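Local coordinates for protein putative type 11 methyltransferase (Sulfolobus solfataricus, PDB 3I9F) that is probably an S-adenosylmethionine-dependent methyltransferase of the type 11 family and carries zinc ions in the crystal, at residues G121-L124 against S125-M128. Numbering follows the deposited sequence.
Sequences GPPL and SIRM
Arg127 lays its guanidinium side-on against the backbone carbonyl of Pro122, and two nitrogens converge on that one oxygen. NH2 reaches Pro122 O at 2.8 Å, in the carbonyl plane and on a lone pair, with an N-H...O angle of 151°. NE meets Pro122 O at 3.1 Å from above that plane, and its bond is more bent, at 140°. The oxygen lies close to the guanidinium plane for both, and the paired bonds from NE and NH2 should hold the group's rotation. Its reach follows from the torsions: chi1 (-68°) sets CG anti to the carbonyl carbon, and chi2 and chi3 near 180° stretch the arm straight. This chain crosses the Pro122 and Leu124 side chains at about right angles, with Leu124 CD1 4.2 Å from Arg127 CD. Residues 124-126 form a short 3-10 turn in the connection from strand 106-113 to helix 130-136, evidenced by bonds from N-H of residue i+3 to C=O of residue i: Ile126 N to Pro123 O (3.2 Å) and Arg127 N to Leu124 O (3.2 Å). Ile126 CG2 packs on Pro122 CB at 4.1 Å, and His86 touches both side chains. Arg127 NH1 also bonds Arg114 O and Thr118 OG1, and NH2 bonds Ile120 O. The buried Arg127 thus meets several neutral oxygens, tying together successive parts of one loop without a carboxylate among these acceptors.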
loop_
_atom_site.group_PDB
_atom_site.type_symbol
_atom_site.label_atom_id
_atom_site.label_comp_id
_atom_site.label_asym_id
_atom_site.label_seq_id
_atom_site.Cartn_x
_atom_site.Cartn_y
_atom_site.Cartn_z
ATOM N N GLY B 121 18.277 -26.680 -4.596
ATOM C CA GLY B 121 17.189 -25.879 -5.131
ATOM C C GLY B 121 15.864 -26.623 -5.121
ATOM O O GLY B 121 15.761 -27.700 -4.578
ATOM N N PRO B 122 14.830 -26.021 -5.694
ATOM C CA PRO B 122 13.516 -26.658 -5.652
ATOM C C PRO B 122 13.413 -27.874 -6.607
ATOM O O PRO B 122 14.285 -28.098 -7.445
ATOM C CB PRO B 122 12.583 -25.519 -6.058
ATOM C CG PRO B 122 13.457 -24.565 -6.811
ATOM C CD PRO B 122 14.751 -24.619 -6.137
ATOM N N PRO B 123 12.365 -28.674 -6.455
ATOM C CA PRO B 123 12.261 -29.863 -7.315
ATOM C C PRO B 123 12.287 -29.517 -8.794
ATOM O O PRO B 123 11.776 -28.497 -9.211
ATOM C CB PRO B 123 10.939 -30.482 -6.900
ATOM C CG PRO B 123 10.590 -29.849 -5.569
ATOM C CD PRO B 123 11.196 -28.500 -5.575
ATOM N N LEU B 124 12.905 -30.363 -9.589
ATOM C CA LEU B 124 13.127 -30.039 -10.990
ATOM C C LEU B 124 11.828 -29.773 -11.745
ATOM O O LEU B 124 11.818 -28.931 -12.617
ATOM C CB LEU B 124 13.966 -31.112 -11.697
ATOM C CG LEU B 124 14.038 -30.983 -13.232
ATOM C CD1 LEU B 124 14.493 -29.587 -13.590
ATOM C CD2 LEU B 124 14.968 -32.038 -13.847
ATOM N N SER B 125 10.746 -30.449 -11.370
ATOM C CA SER B 125 9.415 -30.291 -12.008
ATOM C C SER B 125 8.788 -28.914 -11.967
ATOM O O SER B 125 8.098 -28.521 -12.899
ATOM C CB SER B 125 8.416 -31.259 -11.410
ATOM O OG SER B 125 8.449 -32.445 -12.161
ATOM N N ILE B 126 9.030 -28.177 -10.905
ATOM C CA ILE B 126 8.420 -26.880 -10.755
ATOM C C ILE B 126 9.235 -25.782 -11.448
ATOM O O ILE B 126 8.831 -24.653 -11.435
ATOM C CB ILE B 126 8.158 -26.590 -9.231
ATOM C CG1 ILE B 126 6.894 -25.730 -9.030
ATOM C CG2 ILE B 126 9.373 -25.993 -8.558
ATOM C CD1 ILE B 126 5.572 -26.409 -9.547
ATOM N N ARG B 127 10.366 -26.114 -12.070
ATOM C CA ARG B 127 11.297 -25.099 -12.591
ATOM C C ARG B 127 10.997 -24.689 -13.997
ATOM O O ARG B 127 10.547 -25.500 -14.795
ATOM C CB ARG B 127 12.733 -25.626 -12.604
ATOM C CG ARG B 127 13.309 -25.840 -11.251
ATOM C CD ARG B 127 14.778 -26.140 -11.275
ATOM N NE ARG B 127 15.223 -26.598 -9.974
ATOM C CZ ARG B 127 16.488 -26.672 -9.555
ATOM N NH1 ARG B 127 17.482 -26.289 -10.318
ATOM N NH2 ARG B 127 16.737 -27.097 -8.334
ATOM N N MET B 128 11.368 -23.454 -14.302
ATOM C CA MET B 128 11.156 -22.831 -15.588
ATOM C C MET B 128 12.455 -22.222 -16.127
ATOM O O MET B 128 13.153 -21.503 -15.408
ATOM C CB MET B 128 10.120 -21.700 -15.459
ATOM C CG MET B 128 8.658 -22.124 -15.097
ATOM S SD MET B 128 7.568 -20.736 -14.684
ATOM C CE MET B 128 8.072 -19.631 -15.977
#